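Long-range contacts in zinc chaperone AztD (Citrobacter koseri, PDB 6CMK), which acts as a periplasmic zinc chaperone, handing one of its bound zinc ions directly to the solute-binding protein AztC of the AztABCD transport system: residues P277-L282 with L293-T298; S221-A226 with G267-I272; P67-R72 with P392-A397. All blocks are in the same frame, centred on the assembly; numbering follows the deposited sequence.

Contact 1: residues P277-L282 with L293-T298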
# COMPACT_ATOMS: atom_id res chain seq x y z
N PRO B 277 -34.52 -1.11 -1.16
CA PRO B 277 -34.23 -1.72 0.15
C PRO B 277 -33.77 -3.17 0.09
O PRO B 277 -33.16 -3.63 1.06
CB PRO B 277 -35.56 -1.57 0.90
CG PRO B 277 -36.60 -1.35 -0.15
CD PRO B 277 -35.92 -0.70 -1.31
N ASP B 278 -34.02 -3.91 -1.01
CA ASP B 278 -33.63 -5.31 -1.08
C ASP B 278 -32.78 -5.61 -2.32
O ASP B 278 -32.68 -6.76 -2.73
CB ASP B 278 -34.85 -6.23 -1.04
CG ASP B 278 -35.78 -6.04 -2.23
OD1 ASP B 278 -35.52 -5.16 -3.07
OD2 ASP B 278 -36.78 -6.78 -2.32
N ARG B 279 -32.15 -4.60 -2.90
CA ARG B 279 -31.28 -4.78 -4.05
C ARG B 279 -29.97 -4.04 -3.80
O ARG B 279 -29.94 -3.06 -3.06
CB ARG B 279 -31.93 -4.26 -5.33
CG ARG B 279 -33.11 -5.07 -5.80
CD ARG B 279 -33.97 -4.27 -6.76
NE ARG B 279 -34.87 -5.12 -7.52
CZ ARG B 279 -35.80 -4.68 -8.36
NH1 ARG B 279 -36.56 -5.55 -9.02
NH2 ARG B 279 -35.98 -3.38 -8.53
N ILE B 280 -28.90 -4.53 -4.42
CA ILE B 280 -27.64 -3.80 -4.47
C ILE B 280 -27.16 -3.78 -5.91
O ILE B 280 -27.57 -4.59 -6.74
CB ILE B 280 -26.54 -4.41 -3.55
CG1 ILE B 280 -26.25 -5.87 -3.92
CG2 ILE B 280 -26.93 -4.27 -2.09
CD1 ILE B 280 -25.11 -6.50 -3.10
N ILE B 281 -26.31 -2.80 -6.22
CA ILE B 281 -25.64 -2.77 -7.52
C ILE B 281 -24.14 -2.80 -7.29
O ILE B 281 -23.62 -2.24 -6.32
CB ILE B 281 -26.02 -1.55 -8.39
CG1 ILE B 281 -25.91 -0.24 -7.61
CG2 ILE B 281 -27.40 -1.75 -9.00
CD1 ILE B 281 -25.89 0.98 -8.51
N LEU B 282 -23.46 -3.46 -8.22
CA LEU B 282 -22.02 -3.53 -8.27
C LEU B 282 -21.58 -2.68 -9.45
O LEU B 282 -22.13 -2.81 -10.55
CB LEU B 282 -21.54 -4.97 -8.45
CG LEU B 282 -21.63 -5.97 -7.29
CD1 LEU B 282 -23.02 -6.05 -6.69
CD2 LEU B 282 -21.20 -7.32 -7.83
N LEU B 293 -26.78 -5.84 -11.15
CA LEU B 293 -27.78 -5.86 -10.09
C LEU B 293 -27.76 -7.20 -9.37
O LEU B 293 -27.74 -8.25 -10.02
CB LEU B 293 -29.17 -5.61 -10.68
CG LEU B 293 -30.36 -5.61 -9.72
CD1 LEU B 293 -30.45 -4.28 -9.00
CD2 LEU B 293 -31.66 -5.91 -10.47
N ILE B 294 -27.78 -7.17 -8.03
CA ILE B 294 -28.03 -8.38 -7.24
C ILE B 294 -29.30 -8.18 -6.44
O ILE B 294 -29.45 -7.18 -5.72
CB ILE B 294 -26.85 -8.73 -6.31
CG1 ILE B 294 -25.60 -9.03 -7.14
CG2 ILE B 294 -27.22 -9.93 -5.43
CD1 ILE B 294 -24.37 -9.31 -6.32
N GLN B 295 -30.22 -9.13 -6.56
CA GLN B 295 -31.45 -9.14 -5.79
C GLN B 295 -31.24 -9.91 -4.50
O GLN B 295 -30.81 -11.07 -4.52
CB GLN B 295 -32.57 -9.78 -6.61
CG GLN B 295 -33.88 -9.93 -5.85
CD GLN B 295 -34.54 -8.60 -5.60
OE1 GLN B 295 -34.86 -7.86 -6.53
NE2 GLN B 295 -34.76 -8.28 -4.33
N LEU B 296 -31.55 -9.26 -3.36
CA LEU B 296 -31.42 -9.93 -2.08
C LEU B 296 -32.74 -10.60 -1.70
O LEU B 296 -33.82 -10.09 -2.05
CB LEU B 296 -31.03 -8.94 -0.99
CG LEU B 296 -29.83 -8.06 -1.30
CD1 LEU B 296 -29.71 -6.97 -0.25
CD2 LEU B 296 -28.57 -8.90 -1.38
N PRO B 297 -32.69 -11.72 -0.99
CA PRO B 297 -33.95 -12.37 -0.59
C PRO B 297 -34.76 -11.55 0.40
O PRO B 297 -35.99 -11.60 0.34
CB PRO B 297 -33.49 -13.71 0.02
CG PRO B 297 -32.04 -13.57 0.28
CD PRO B 297 -31.50 -12.52 -0.64
N THR B 298 -34.12 -10.81 1.30
CA THR B 298 -34.81 -9.89 2.20
C THR B 298 -34.05 -8.57 2.20
O THR B 298 -33.07 -8.39 1.47
CB THR B 298 -34.92 -10.46 3.62
OG1 THR B 298 -33.62 -10.75 4.14
CG2 THR B 298 -35.76 -11.73 3.63
O HOH W 1 -36.62 -8.68 -0.72

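Contact 2: residues S221-A226 with G267-I272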
# COMPACT_ATOMS: atom_id res chain seq x y z
N SER B 221 -12.66 4.05 -3.68
CA SER B 221 -12.08 2.77 -4.07
C SER B 221 -10.83 3.08 -4.89
O SER B 221 -10.93 3.55 -6.03
CB SER B 221 -13.08 1.93 -4.87
OG SER B 221 -12.54 0.64 -5.16
N GLY B 222 -9.67 2.80 -4.31
CA GLY B 222 -8.44 3.19 -4.99
C GLY B 222 -8.43 4.67 -5.25
O GLY B 222 -8.80 5.48 -4.39
N ASP B 223 -8.02 5.05 -6.47
CA ASP B 223 -7.87 6.47 -6.80
C ASP B 223 -9.17 7.15 -7.20
O ASP B 223 -9.14 8.32 -7.59
CB ASP B 223 -6.83 6.63 -7.92
CG ASP B 223 -7.36 6.23 -9.29
OD1 ASP B 223 -8.42 5.57 -9.43
OD2 ASP B 223 -6.67 6.59 -10.27
N THR B 224 -10.32 6.48 -7.06
CA THR B 224 -11.60 7.01 -7.52
C THR B 224 -12.55 7.13 -6.34
O THR B 224 -12.67 6.21 -5.53
CB THR B 224 -12.20 6.10 -8.60
OG1 THR B 224 -11.29 6.06 -9.71
CG2 THR B 224 -13.54 6.65 -9.10
N PHE B 225 -13.20 8.28 -6.22
CA PHE B 225 -14.20 8.50 -5.19
C PHE B 225 -15.56 8.65 -5.85
O PHE B 225 -15.69 9.28 -6.91
CB PHE B 225 -13.88 9.73 -4.34
CG PHE B 225 -14.51 9.69 -3.00
CD1 PHE B 225 -15.79 10.19 -2.82
CD2 PHE B 225 -13.85 9.13 -1.92
CE1 PHE B 225 -16.39 10.12 -1.60
CE2 PHE B 225 -14.44 9.07 -0.69
CZ PHE B 225 -15.72 9.57 -0.52
N ALA B 226 -16.59 8.08 -5.23
CA ALA B 226 -17.92 8.08 -5.81
C ALA B 226 -18.93 8.76 -4.89
O ALA B 226 -18.90 8.57 -3.68
CB ALA B 226 -18.40 6.66 -6.11
N GLY B 267 -8.86 -3.85 -2.45
CA GLY B 267 -7.80 -4.40 -3.28
C GLY B 267 -8.10 -4.40 -4.75
O GLY B 267 -7.22 -4.61 -5.58
N MET B 268 -9.36 -4.16 -5.08
CA MET B 268 -9.87 -4.12 -6.44
C MET B 268 -10.78 -2.90 -6.49
O MET B 268 -11.41 -2.56 -5.49
CB MET B 268 -10.62 -5.44 -6.72
CG MET B 268 -11.29 -5.62 -8.05
SD MET B 268 -11.82 -7.36 -8.13
CE MET B 268 -13.41 -7.31 -7.31
N GLN B 269 -10.82 -2.21 -7.64
CA GLN B 269 -11.63 -0.99 -7.75
C GLN B 269 -13.06 -1.33 -8.16
O GLN B 269 -13.30 -1.78 -9.29
CB GLN B 269 -11.02 -0.01 -8.74
CG GLN B 269 -9.78 0.65 -8.18
CD GLN B 269 -9.31 1.80 -9.05
OE1 GLN B 269 -8.67 1.59 -10.08
NE2 GLN B 269 -9.64 3.02 -8.64
N TYR B 270 -14.00 -1.09 -7.25
CA TYR B 270 -15.43 -1.22 -7.54
C TYR B 270 -16.19 -0.50 -6.44
O TYR B 270 -15.65 -0.21 -5.37
CB TYR B 270 -15.87 -2.69 -7.63
CG TYR B 270 -15.81 -3.44 -6.32
CD1 TYR B 270 -14.66 -4.13 -5.93
CD2 TYR B 270 -16.90 -3.46 -5.46
CE1 TYR B 270 -14.61 -4.83 -4.73
CE2 TYR B 270 -16.85 -4.14 -4.26
CZ TYR B 270 -15.72 -4.83 -3.90
OH TYR B 270 -15.68 -5.50 -2.71
N PHE B 271 -17.48 -0.27 -6.70
CA PHE B 271 -18.39 0.22 -5.69
C PHE B 271 -19.58 -0.72 -5.59
O PHE B 271 -19.97 -1.35 -6.57
CB PHE B 271 -18.85 1.65 -6.00
CG PHE B 271 -17.72 2.62 -6.06
CD1 PHE B 271 -17.17 3.11 -4.90
CD2 PHE B 271 -17.19 3.00 -7.28
CE1 PHE B 271 -16.10 3.98 -4.94
CE2 PHE B 271 -16.12 3.88 -7.33
CZ PHE B 271 -15.58 4.37 -6.16
N ILE B 272 -20.13 -0.83 -4.39
CA ILE B 272 -21.42 -1.46 -4.18
C ILE B 272 -22.34 -0.42 -3.59
O ILE B 272 -21.98 0.29 -2.64
CB ILE B 272 -21.32 -2.70 -3.27
CG1 ILE B 272 -20.43 -3.76 -3.93
CG2 ILE B 272 -22.72 -3.28 -3.01
CD1 ILE B 272 -20.17 -4.95 -3.05
O HOH W 2 -8.43 3.39 -11.83

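Contact 3: residues P67-R72 with P392-A397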
# COMPACT_ATOMS: atom_id res chain seq x y z
N PRO B 67 -23.35 8.72 21.83
CA PRO B 67 -23.19 7.51 21.01
C PRO B 67 -22.57 7.87 19.68
O PRO B 67 -22.89 8.89 19.08
CB PRO B 67 -24.62 6.99 20.86
CG PRO B 67 -25.39 7.62 21.95
CD PRO B 67 -24.75 8.95 22.21
N ALA B 68 -21.67 6.99 19.20
CA ALA B 68 -20.80 7.31 18.08
C ALA B 68 -21.05 6.42 16.88
O ALA B 68 -21.45 5.26 17.01
CB ALA B 68 -19.32 7.18 18.48
N ASN B 69 -20.81 7.00 15.70
CA ASN B 69 -20.52 6.27 14.48
C ASN B 69 -19.01 6.26 14.30
O ASN B 69 -18.31 7.18 14.73
CB ASN B 69 -21.20 6.92 13.27
CG ASN B 69 -22.73 6.90 13.34
OD1 ASN B 69 -23.40 7.76 12.76
ND2 ASN B 69 -23.29 5.93 14.06
N LEU B 70 -18.48 5.20 13.70
CA LEU B 70 -17.04 5.00 13.67
C LEU B 70 -16.51 4.95 12.25
O LEU B 70 -17.14 4.36 11.36
CB LEU B 70 -16.63 3.70 14.40
CG LEU B 70 -16.95 3.65 15.89
CD1 LEU B 70 -16.63 2.29 16.47
CD2 LEU B 70 -16.19 4.71 16.64
N SER B 71 -15.35 5.56 12.05
CA SER B 71 -14.62 5.49 10.79
C SER B 71 -13.14 5.29 11.09
O SER B 71 -12.60 5.83 12.06
CB SER B 71 -14.79 6.76 9.95
OG SER B 71 -16.12 6.93 9.49
N ARG B 72 -12.48 4.53 10.22
CA ARG B 72 -11.04 4.35 10.31
C ARG B 72 -10.36 5.12 9.19
O ARG B 72 -10.94 5.36 8.13
CB ARG B 72 -10.63 2.87 10.21
CG ARG B 72 -11.06 2.17 8.93
CD ARG B 72 -10.26 0.89 8.70
NE ARG B 72 -8.91 1.16 8.21
CZ ARG B 72 -7.99 0.22 8.00
NH1 ARG B 72 -8.27 -1.05 8.25
NH2 ARG B 72 -6.79 0.55 7.54
N PRO B 392 -23.58 -3.59 21.52
CA PRO B 392 -22.52 -3.36 20.54
C PRO B 392 -23.13 -3.17 19.17
O PRO B 392 -23.94 -3.99 18.71
CB PRO B 392 -21.66 -4.62 20.63
CG PRO B 392 -22.56 -5.66 21.21
CD PRO B 392 -23.49 -4.94 22.13
N PHE B 393 -22.77 -2.07 18.52
CA PHE B 393 -23.47 -1.63 17.32
C PHE B 393 -22.49 -1.38 16.18
O PHE B 393 -22.17 -2.30 15.42
CB PHE B 393 -24.30 -0.39 17.68
CG PHE B 393 -25.12 0.16 16.56
CD1 PHE B 393 -25.80 -0.67 15.69
CD2 PHE B 393 -25.24 1.53 16.41
CE1 PHE B 393 -26.57 -0.14 14.66
CE2 PHE B 393 -26.01 2.05 15.39
CZ PHE B 393 -26.67 1.23 14.52
N ASN B 394 -21.99 -0.15 16.04
CA ASN B 394 -21.05 0.16 14.97
C ASN B 394 -19.68 -0.45 15.24
O ASN B 394 -19.21 -0.49 16.38
CB ASN B 394 -20.91 1.67 14.79
CG ASN B 394 -22.18 2.33 14.32
OD1 ASN B 394 -22.62 3.35 14.87
ND2 ASN B 394 -22.79 1.75 13.30
N ILE B 395 -19.02 -0.89 14.18
CA ILE B 395 -17.76 -1.60 14.34
C ILE B 395 -16.85 -1.30 13.15
O ILE B 395 -17.29 -1.25 12.00
CB ILE B 395 -18.01 -3.12 14.51
CG1 ILE B 395 -16.69 -3.87 14.70
CG2 ILE B 395 -18.79 -3.69 13.33
CD1 ILE B 395 -16.90 -5.32 15.14
N VAL B 396 -15.57 -1.06 13.45
CA VAL B 396 -14.53 -1.00 12.44
C VAL B 396 -13.33 -1.78 12.96
O VAL B 396 -13.18 -2.02 14.16
CB VAL B 396 -14.11 0.44 12.05
CG1 VAL B 396 -15.29 1.19 11.42
CG2 VAL B 396 -13.54 1.19 13.26
N ALA B 397 -12.47 -2.20 12.03
CA ALA B 397 -11.30 -3.02 12.33
C ALA B 397 -10.08 -2.48 11.61
O ALA B 397 -10.18 -2.04 10.46
CB ALA B 397 -11.52 -4.47 11.90

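Contact 1: residues P277-L282 with L293-T298
Ile280 and Ile294 face each other across an antiparallel strand pair and form its tightly packed side. Their side chains lie side by side and point the same way, with Ile280 CG1 3.8 Å from Ile294 CB. Both of their backbone N-H groups are used in the ladder: Ile280 N to Ile294 O is 3.0 Å, and the return bond from Ile294 N to Ile280 O is nearly straight at 173°. Leu282 closes the same face, its CD1 reaching Ile294 CD1 at 3.5 Å. Phe303, Val315 and Ile332 of the next sheet cover these isoleucines. The two strands are the outer hairpin of a four-stranded antiparallel beta-propeller blade, and 291-295 is its outermost strand.

The other face carries Arg279, Ile281, Leu293 and Gln295, and it is looser and more polar. Ile281 CG2 meets Leu293 CD1 at 4.0 Å, and the two side chains cross at a slant. Gln295 has CG anti to its own N (chi1 176°) and then bends at chi2, which brings the amide back over the neighbouring strand. Its OE1 accepts from Arg279 NE at 2.9 Å, at the edge of the guanidinium. The guanidinium and amide planes are 56° apart. NE2 of the same amide donates to Leu296 O, so both ends of the group are fixed. Past the regular ladder, Leu296 N still bonds to Asp278 O at 2.8 Å. Here the chains open toward solvent, and a water lies close to Asp278 OD2.

Contact 2: residues S221-A226 with G267-I272
Gln269 NE2 gives its two hydrogens to two acceptors of the facing turn. One bond goes to Ser221 O at 3.0 Å and is nearly straight, 171°. The other goes to Asp223 OD1 at 2.9 Å, reaching that oxygen on its anti side and 32° out of the carboxylate plane. Both acceptors lie near the amide plane, so the two bonds fix how the amide is turned. Thr224 OG1 donates to the same Asp223 OD1 from the opposite face of the carboxylate. A water bridges Asp223 OD1 and Gln269 OE1. The Gln269 chain, extended beyond CG, carries its amide across to the turn.

Ser221 OG accepts from Tyr270 N at 3.1 Å and is also hydrogen-bonded to Gly265 O. Ser221 to Thr224 form a type II' beta turn, with Gly222 at its positive-phi corner. The turn joins the first two strands of one beta-propeller blade, and 267-272 leads into the second strand of the next blade. The contact therefore ties two successive blades together.

Further along, the packing centres on the Phe271 ring, which leans toward strand 224-226. Ala226 CB sits over the centre of one ring face in a CH-pi contact, 3.6 Å from the centroid and 11° off the normal. Thr224 O comes to the ring edge in its plane, 3.5 Å from Phe271 CZ. Leu235 also packs on this ring. At the turn end, Pro297 of the second subunit packs on Gln269, and Leu296 of that subunit on Asp223.

Contact 3: residues P67-R72 with P392-A397
Asn69 and Asn394 meet with their amide planes nearly perpendicular, 80° apart. Asn69 ND2 donates to Asn394 OD1 at 2.8 Å. The bond is bent, 141° at the hydrogen, and the donor stands above the carbonyl plane. The ND2 of Asn394 lies 3.8 Å above the plane of the Phe393 ring, offset toward its rim.

Next along the strands, Leu70 and Val396 point at each other. Leu70 CB is 4.1 Å from Val396 CG1, and that methyl also touches Leu70 O. The Leu70 side chain slants toward the start of the other strand, its CD1 3.8 Å from Asn394 O. The two strands run parallel, 5° apart, but their axes stay 6.4 Å apart and no backbone hydrogen bond joins them. They are strands of two different beta-propeller blades. Strand 392-397 belongs to the blade that joins both chain ends, beside 32-42, and 69-72 starts the following blade. Phe393 and Asn394 both face Ala41, a classic beta bulge.

Arg72 ends the row. Its chain bends at chi3, and NH1 reaches Ala397 O at 3.1 Å. The donor lies in the carbonyl plane, on a lone pair, although the oxygen is tilted from the guanidinium plane. NH2 of Arg72 is held by Glu74 O.

Overall arrangement
Strand 69-72 comes early in the chain, and its contact 3 partner, 392-397, lies near the modelled C terminus. Contact 3 therefore closes a loop of more than 300 residues, and the other two contacts are nested inside it. Contact 2 comes next and closes a 40-residue loop between successive blades. It is complete before contact 1 opens, so these two are in series. Contact 1 closes a short hairpin within the later of those blades. Strands 271-274 and 279-283 are neighbours in that sheet, and Ile272 packs on Ile280 and Leu282. Contact 3 touches neither of the others.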